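Local structure of ASCH domain (Vibrio cholerae TMA 21, 3S9X) at residues Q11-Q16 with L79-N84; Y36-E41 with N45-L50. The protein is of unknown function but carries an ASCH domain of the PUA clan, which suggests a role in binding RNA or another nucleic acid. One frame throughout, in Å; residues are numbered along the deposited sequence. Where two conformers were deposited one is given.

Interaction 1 (Q11-Q16 with L79-N84); sequences QLFLEQ and LQVVTN
F13 and L14 of helix 8-19 pack against V81 and L79 of strand 79-83 in a buried, purely apolar helix-on-sheet contact, with no hydrogen bond between the two segments. The axes of the short segments approach to 9.2 Å at 127°, so the helix crosses the strand at a slant. V81 faces both helix residues, one methyl to each. CG2 meets L14 CB at 3.9 Å, while CG1 touches F13 CD2 at 4.1 Å, obliquely to the ring. The leucines join at their branch ends, L14 CD1 lying 4.0 Å from L79 CD1. L14 sets CG opposite its backbone N (chi1 -179°), with CB left at V81 and CD1 carried on to L79. Alternation in the strand puts L79 and V81 on the helix side and points Q80 away. Around this patch F32 of neighbouring strand 32-35 touches both L14 and L79, and F3 also packs on L14. F13 reaches P89 and I92 of strand 89-102 and meets the Y158 ring edge-to-face, so the helix side chains touch four strands of the mixed sheet, 32-35, 79-83, 89-102 and 148-158.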
ATOM      1  N   GLN A  11      12.451   9.209   7.327  1.00  9.00           N
ATOM      2  CA  GLN A  11      13.483   9.831   6.483  0.50 10.24           C
ATOM      3  C   GLN A  11      14.840   9.191   6.695  1.00  9.39           C
ATOM      4  O   GLN A  11      15.551   8.868   5.723  1.00 10.96           O
ATOM      5  CB  GLN A  11      13.534  11.348   6.770  0.50 11.50           C
ATOM      6  CG  GLN A  11      14.461  12.060   5.866  0.50 13.03           C
ATOM      7  CD  GLN A  11      14.239  13.559   5.789  0.50 12.95           C
ATOM      8  OE1 GLN A  11      15.074  14.218   5.201  0.50 16.37           O
ATOM      9  NE2 GLN A  11      13.114  14.082   6.346  0.50 15.46           N
ATOM     10  N   LEU A  12      15.244   8.996   7.952  1.00  9.20           N
ATOM     11  CA  LEU A  12      16.498   8.360   8.248  1.00  9.87           C
ATOM     12  C   LEU A  12      16.581   6.977   7.666  1.00  9.43           C
ATOM     13  O   LEU A  12      17.627   6.534   7.154  1.00 10.53           O
ATOM     14  CB  LEU A  12      16.838   8.406   9.750  1.00 10.26           C
ATOM     15  CG  LEU A  12      17.125   9.749  10.369  1.00 13.25           C
ATOM     16  CD1 LEU A  12      17.088   9.633  11.880  1.00 15.08           C
ATOM     17  CD2 LEU A  12      18.425  10.200   9.889  1.00 18.43           C
ATOM     18  N   PHE A  13      15.515   6.203   7.814  1.00  8.87           N
ATOM     19  CA  PHE A  13      15.477   4.816   7.342  1.00  8.71           C
ATOM     20  C   PHE A  13      15.608   4.785   5.841  1.00  7.65           C
ATOM     21  O   PHE A  13      16.342   3.955   5.268  1.00  8.74           O
ATOM     22  CB  PHE A  13      14.173   4.163   7.810  1.00  8.73           C
ATOM     23  CG  PHE A  13      14.110   2.649   7.763  1.00  9.07           C
ATOM     24  CD1 PHE A  13      14.860   1.910   8.666  1.00 11.77           C
ATOM     25  CD2 PHE A  13      13.238   2.016   6.948  1.00  9.24           C
ATOM     26  CE1 PHE A  13      14.689   0.539   8.730  1.00 13.15           C
ATOM     27  CE2 PHE A  13      13.055   0.647   7.041  1.00 11.14           C
ATOM     28  CZ  PHE A  13      13.793  -0.094   7.905  1.00 13.09           C
ATOM     29  N   LEU A  14      14.848   5.652   5.163  1.00  8.16           N
ATOM     30  CA  LEU A  14      14.916   5.753   3.712  1.00  7.95           C
ATOM     31  C   LEU A  14      16.322   6.144   3.236  1.00  8.57           C
ATOM     32  O   LEU A  14      16.822   5.575   2.276  1.00 10.02           O
ATOM     33  CB  LEU A  14      13.927   6.779   3.243  1.00  8.35           C
ATOM     34  CG  LEU A  14      13.785   7.053   1.728  1.00 10.55           C
ATOM     35  CD1 LEU A  14      13.628   5.786   0.837  1.00 10.65           C
ATOM     36  CD2 LEU A  14      12.641   8.069   1.458  1.00 11.67           C
ATOM     37  N   GLU A  15      16.951   7.072   3.972  1.00  9.94           N
ATOM     38  CA  GLU A  15      18.331   7.451   3.614  1.00 11.50           C
ATOM     39  C   GLU A  15      19.269   6.288   3.776  1.00 10.87           C
ATOM     40  O   GLU A  15      20.223   6.147   3.000  1.00 11.61           O
ATOM     41  CB  GLU A  15      18.819   8.669   4.369  1.00 14.14           C
ATOM     42  CG  GLU A  15      18.151   9.911   3.991  1.00 15.33           C
ATOM     43  CD  GLU A  15      18.610  10.552   2.622  1.00 24.71           C
ATOM     44  OE1 GLU A  15      18.388  11.814   2.504  1.00 34.72           O
ATOM     45  OE2 GLU A  15      19.132   9.827   1.665  1.00 33.59           O
ATOM     46  N   GLN A  16      19.027   5.395   4.766  1.00 10.11           N
ATOM     47  CA  GLN A  16      19.847   4.203   4.890  1.00 11.42           C
ATOM     48  C   GLN A  16      19.713   3.344   3.659  1.00 10.99           C
ATOM     49  O   GLN A  16      20.725   2.819   3.139  1.00 11.77           O
ATOM     50  CB  GLN A  16      19.535   3.413   6.169  1.00 11.65           C
ATOM     51  CG  GLN A  16      19.952   4.090   7.429  1.00 14.58           C
ATOM     52  CD  GLN A  16      19.731   3.344   8.665  1.00 22.71           C
ATOM     53  OE1 GLN A  16      20.664   3.143   9.518  1.00 31.58           O
ATOM     54  NE2 GLN A  16      18.528   2.961   8.850  1.00 19.48           N
ATOM     55  N   LEU A  79       8.737   4.384  -3.795  1.00  8.05           N
ATOM     56  CA  LEU A  79       9.169   3.788  -2.556  1.00  7.93           C
ATOM     57  C   LEU A  79       8.307   4.297  -1.389  1.00  7.78           C
ATOM     58  O   LEU A  79       8.114   5.473  -1.205  1.00  9.55           O
ATOM     59  CB  LEU A  79      10.617   4.199  -2.230  1.00  7.29           C
ATOM     60  CG  LEU A  79      11.682   3.663  -3.165  1.00  9.55           C
ATOM     61  CD1 LEU A  79      13.057   4.256  -2.797  1.00 10.54           C
ATOM     62  CD2 LEU A  79      11.736   2.136  -3.076  1.00 10.35           C
ATOM     63  N   GLN A  80       7.826   3.333  -0.615  1.00  7.68           N
ATOM     64  CA  GLN A  80       7.095   3.623   0.609  1.00  7.41           C
ATOM     65  C   GLN A  80       7.891   3.023   1.791  1.00  7.12           C
ATOM     66  O   GLN A  80       8.151   1.801   1.823  1.00  7.97           O
ATOM     67  CB  GLN A  80       5.671   3.093   0.622  1.00  8.06           C
ATOM     68  CG  GLN A  80       4.954   3.284   1.906  1.00  7.78           C
ATOM     69  CD  GLN A  80       3.549   2.782   1.971  1.00  8.57           C
ATOM     70  OE1 GLN A  80       2.922   2.554   0.920  1.00 11.65           O
ATOM     71  NE2 GLN A  80       3.018   2.616   3.211  1.00 10.10           N
ATOM     72  N   VAL A  81       8.166   3.872   2.780  1.00  6.75           N
ATOM     73  CA  VAL A  81       8.580   3.411   4.059  1.00  8.19           C
ATOM     74  C   VAL A  81       7.315   2.915   4.748  1.00  6.71           C
ATOM     75  O   VAL A  81       6.412   3.716   5.059  1.00  8.28           O
ATOM     76  CB  VAL A  81       9.329   4.474   4.921  1.00  8.74           C
ATOM     77  CG1 VAL A  81       9.687   3.864   6.260  1.00 10.55           C
ATOM     78  CG2 VAL A  81      10.520   5.060   4.132  1.00 10.59           C
ATOM     79  N   VAL A  82       7.272   1.624   5.002  1.00  7.33           N
ATOM     80  CA  VAL A  82       6.141   0.944   5.702  1.00  6.50           C
ATOM     81  C   VAL A  82       6.414   1.032   7.174  1.00  6.95           C
ATOM     82  O   VAL A  82       7.380   0.457   7.659  1.00  8.02           O
ATOM     83  CB  VAL A  82       5.969  -0.498   5.218  1.00  7.82           C
ATOM     84  CG1 VAL A  82       4.805  -1.187   5.977  1.00 10.27           C
ATOM     85  CG2 VAL A  82       5.848  -0.563   3.688  1.00  8.84           C
ATOM     86  N   THR A  83       5.598   1.797   7.886  1.00  8.30           N
ATOM     87  CA  THR A  83       5.726   1.891   9.330  1.00  8.10           C
ATOM     88  C   THR A  83       4.658   1.026  10.013  1.00  8.45           C
ATOM     89  O   THR A  83       3.672   0.590   9.372  1.00  8.17           O
ATOM     90  CB  THR A  83       5.575   3.322   9.818  1.00  9.10           C
ATOM     91  OG1 THR A  83       4.230   3.739   9.783  1.00 10.42           O
ATOM     92  CG2 THR A  83       6.438   4.330   9.000  1.00 10.00           C
ATOM     93  N   ASN A  84       4.862   0.792  11.294  1.00  7.88           N
ATOM     94  CA  ASN A  84       3.801   0.301  12.103  1.00  8.15           C
ATOM     95  C   ASN A  84       2.870   1.425  12.507  1.00  7.62           C
ATOM     96  O   ASN A  84       2.985   2.558  12.062  1.00  7.91           O
ATOM     97  CB  ASN A  84       4.344  -0.542  13.272  1.00  8.65           C
ATOM     98  CG  ASN A  84       5.029   0.271  14.354  1.00  8.50           C
ATOM     99  OD1 ASN A  84       4.980   1.515  14.346  1.00  9.17           O
ATOM    100  ND2 ASN A  84       5.714  -0.451  15.246  1.00  9.39           N
TER

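Interaction 2 (Y36-E41 with N45-L50); sequences YFCADE and NVCADL
The loop that leads from strand 32-35 into helix 41-52 packs its F37 and C38, together with E41 at the helix start, against N45 and C47 of that helix; D40 is the N-cap. The cap is a side-chain bond from N43 N to D40 OD2, and the carboxylate probably also interacts favourably with the positive end of the helix dipole. One turn on, N45 N donates to E41 O over 3.0 Å, the i to i+4 bond of an alpha-helix; its N-H...O angle of 155° is moderately straight, and the donor is tilted 24° from the carbonyl plane.

Beside this bond the side chains of E41 and N45 cross, with ND2 of N45 lying 3.7 Å from CG of E41. Their carboxylate and amide planes stand 85° apart, and a water bridges the polar ends: it lies 2.7 Å from E41 OE2 and accepts from N45 ND2 at 2.9 Å. The other end of the amide, OD1, receives the backbone N of W85, so both ends of the N45 amide have a partner and its rotation is defined.

Deeper in, C47 faces the loop. Its CB meets F37 CB at 4.1 Å, and its SG lies 3.5 Å from C38 SG. That separation is far beyond the length of a disulfide, and the two cysteines are in packing contact. F37 touches C47 through CB while, with CG opposite its carbonyl carbon, the ring leads away toward Q80, V82, I93 and I51.

The chemistry is thus layered: thiols and a phenylalanine stem form the apolar part, while E41 and the N45 amide share a water at the more exposed end of the contact, with W85 N holding the amide from its oxygen side.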
ATOM      1  N   TYR A  36       1.657   3.721   7.379  1.00  8.44           N
ATOM      2  CA  TYR A  36       1.203   2.420   7.723  1.00  8.15           C
ATOM      3  C   TYR A  36       0.093   1.984   6.795  1.00  9.30           C
ATOM      4  O   TYR A  36      -0.524   2.806   6.120  1.00  9.82           O
ATOM      5  CB  TYR A  36       0.816   2.300   9.223  1.00  8.89           C
ATOM      6  CG  TYR A  36      -0.280   3.225   9.692  1.00  8.12           C
ATOM      7  CD1 TYR A  36      -1.624   2.935   9.430  1.00  9.41           C
ATOM      8  CD2 TYR A  36       0.018   4.374  10.377  1.00 11.27           C
ATOM      9  CE1 TYR A  36      -2.614   3.799   9.815  1.00 11.02           C
ATOM     10  CE2 TYR A  36      -0.984   5.211  10.873  1.00 14.01           C
ATOM     11  CZ  TYR A  36      -2.308   4.894  10.583  1.00 12.55           C
ATOM     12  OH  TYR A  36      -3.316   5.731  11.028  1.00 15.54           O
ATOM     13  N   PHE A  37      -0.175   0.673   6.767  1.00 10.30           N
ATOM     14  CA  PHE A  37      -1.287   0.103   6.050  1.00 10.05           C
ATOM     15  C   PHE A  37      -2.441  -0.077   7.040  1.00 11.25           C
ATOM     16  O   PHE A  37      -2.240  -0.184   8.268  1.00 11.29           O
ATOM     17  CB  PHE A  37      -0.904  -1.283   5.515  1.00 10.45           C
ATOM     18  CG  PHE A  37      -0.087  -1.241   4.223  1.00 10.26           C
ATOM     19  CD1 PHE A  37      -0.672  -1.584   3.042  1.00 13.22           C
ATOM     20  CD2 PHE A  37       1.193  -0.774   4.196  1.00 11.28           C
ATOM     21  CE1 PHE A  37       0.066  -1.550   1.853  1.00 13.91           C
ATOM     22  CE2 PHE A  37       1.884  -0.708   2.936  1.00 11.78           C
ATOM     23  CZ  PHE A  37       1.292  -1.065   1.818  1.00 10.93           C
ATOM     24  N   CYS A  38      -3.666  -0.062   6.494  1.00 10.77           N
ATOM     25  CA  CYS A  38      -4.891  -0.306   7.247  1.00 12.90           C
ATOM     26  C   CYS A  38      -5.341   0.921   8.044  1.00 13.11           C
ATOM     27  O   CYS A  38      -4.663   1.966   8.024  1.00 14.63           O
ATOM     28  CB  CYS A  38      -4.868  -1.595   8.084  1.00 14.04           C
ATOM     29  SG  CYS A  38      -4.110  -2.964   7.323  1.00 17.55           S
ATOM     30  N   ALA A  39      -6.443   0.771   8.781  1.00 13.41           N
ATOM     31  CA  ALA A  39      -7.017   1.876   9.550  1.00 13.10           C
ATOM     32  C   ALA A  39      -7.136   1.578  11.026  1.00 12.59           C
ATOM     33  O   ALA A  39      -7.772   2.321  11.740  1.00 14.21           O
ATOM     34  CB  ALA A  39      -8.410   2.273   8.946  1.00 16.84           C
ATOM     35  N   ASP A  40      -6.499   0.509  11.479  1.00 12.66           N
ATOM     36  CA  ASP A  40      -6.493   0.199  12.912  1.00 12.17           C
ATOM     37  C   ASP A  40      -5.151  -0.395  13.307  1.00 10.92           C
ATOM     38  O   ASP A  40      -4.451  -0.902  12.448  1.00 10.88           O
ATOM     39  CB  ASP A  40      -7.657  -0.735  13.306  1.00 13.30           C
ATOM     40  CG  ASP A  40      -7.529  -2.136  12.703  1.00 14.94           C
ATOM     41  OD1 ASP A  40      -8.023  -2.407  11.542  1.00 18.73           O
ATOM     42  OD2 ASP A  40      -6.855  -2.984  13.265  1.00 14.81           O
ATOM     43  N   GLU A  41      -4.804  -0.294  14.570  1.00 10.60           N
ATOM     44  CA  GLU A  41      -3.510  -0.703  15.055  1.00 10.31           C
ATOM     45  C   GLU A  41      -3.214  -2.187  14.821  1.00  9.53           C
ATOM     46  O   GLU A  41      -2.127  -2.540  14.370  1.00  9.64           O
ATOM     47  CB  GLU A  41      -3.431  -0.331  16.551  1.00 12.12           C
ATOM     48  CG  GLU A  41      -2.149  -0.765  17.219  1.00 12.45           C
ATOM     49  CD  GLU A  41      -1.994  -0.221  18.614  1.00 15.54           C
ATOM     50  OE1 GLU A  41      -3.035   0.083  19.263  1.00 24.40           O
ATOM     51  OE2 GLU A  41      -0.906  -0.196  19.151  1.00 19.66           O
ATOM     52  N   ASN A  45      -0.191  -3.295  12.229  1.00  8.89           N
ATOM     53  CA  ASN A  45       1.031  -3.937  12.696  1.00  8.61           C
ATOM     54  C   ASN A  45       1.186  -5.296  12.072  1.00  8.36           C
ATOM     55  O   ASN A  45       2.319  -5.716  11.717  1.00  8.66           O
ATOM     56  CB  ASN A  45       1.092  -3.953  14.219  1.00  9.25           C
ATOM     57  CG  ASN A  45       1.219  -2.531  14.815  1.00  9.01           C
ATOM     58  OD1 ASN A  45       1.465  -1.608  14.064  1.00 10.14           O
ATOM     59  ND2 ASN A  45       1.007  -2.361  16.119  1.00 10.24           N
ATOM     60  N   VAL A  46       0.093  -6.053  12.019  1.00  8.28           N
ATOM     61  CA  VAL A  46       0.103  -7.362  11.318  1.00  8.60           C
ATOM     62  C   VAL A  46       0.505  -7.180   9.856  1.00  9.28           C
ATOM     63  O   VAL A  46       1.374  -7.902   9.330  1.00  9.41           O
ATOM     64  CB  VAL A  46      -1.271  -8.108  11.488  1.00  9.36           C
ATOM     65  CG1 VAL A  46      -1.450  -9.180  10.372  1.00 11.64           C
ATOM     66  CG2 VAL A  46      -1.392  -8.688  12.881  1.00 10.78           C
ATOM     67  N   CYS A  47      -0.070  -6.197   9.182  1.00  8.91           N
ATOM     68  CA  CYS A  47       0.289  -6.000   7.760  1.00  9.66           C
ATOM     69  C   CYS A  47       1.740  -5.542   7.566  1.00  8.43           C
ATOM     70  O   CYS A  47       2.367  -6.000   6.623  1.00  8.19           O
ATOM     71  CB  CYS A  47      -0.629  -5.014   7.076  1.00 10.53           C
ATOM     72  SG  CYS A  47      -2.208  -5.768   6.573  1.00 12.56           S
ATOM     73  N   ALA A  48       2.257  -4.685   8.446  1.00  8.65           N
ATOM     74  CA  ALA A  48       3.666  -4.313   8.273  1.00  7.35           C
ATOM     75  C   ALA A  48       4.523  -5.578   8.329  1.00  7.47           C
ATOM     76  O   ALA A  48       5.490  -5.727   7.589  1.00  8.83           O
ATOM     77  CB  ALA A  48       4.071  -3.325   9.313  1.00  9.22           C
ATOM     78  N   ASP A  49       4.211  -6.488   9.269  1.00  8.18           N
ATOM     79  CA  ASP A  49       4.974  -7.697   9.420  1.00  8.89           C
ATOM     80  C   ASP A  49       4.767  -8.679   8.269  1.00  8.17           C
ATOM     81  O   ASP A  49       5.719  -9.328   7.847  1.00  8.79           O
ATOM     82  CB  ASP A  49       4.613  -8.396  10.765  1.00  9.82           C
ATOM     83  CG  ASP A  49       5.622  -9.398  11.148  1.00 10.63           C
ATOM     84  OD1 ASP A  49       6.773  -9.028  11.382  1.00 15.81           O
ATOM     85  OD2 ASP A  49       5.242 -10.570  11.200  1.00 14.83           O
ATOM     86  N   LEU A  50       3.556  -8.799   7.758  1.00  8.60           N
ATOM     87  CA  LEU A  50       3.308  -9.616   6.577  1.00  8.41           C
ATOM     88  C   LEU A  50       4.099  -9.095   5.422  1.00  8.02           C
ATOM     89  O   LEU A  50       4.636  -9.869   4.601  1.00  9.66           O
ATOM     90  CB  LEU A  50       1.810  -9.610   6.220  1.00  8.40           C
ATOM     91  CG  LEU A  50       0.875 -10.404   7.087  1.00  9.23           C
ATOM     92  CD1 LEU A  50      -0.551 -10.044   6.709  1.00 10.12           C
ATOM     93  CD2 LEU A  50       1.124 -11.941   7.013  1.00 11.27           C
TER
HETATM   94  O   HOH W   1       1.387   0.032  17.745  1.00 15.83           O

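In the fold
Interactions 1 and 2 lie with centres about 15 Å apart and meet through segment 79-84. Along the chain the order is 11-16, 36-41, 45-50 and 79-84, so interaction 2 is nested inside the loop that interaction 1 closes. L79 and V81 turn to helix 8-19, whereas V82 touches A48 and I51 of helix 41-52: the strand is packed by a different helix through each set of residues. Direct contacts tie the two sites, including N84 CB to N45 OD1 at 3.2 Å and Q80 NE2 to F37 CE2 at 3.5 Å. Strand 79-83 therefore links the N-terminal helix to the loop and helix that follow strand 32-35, its parallel neighbour in the sheet.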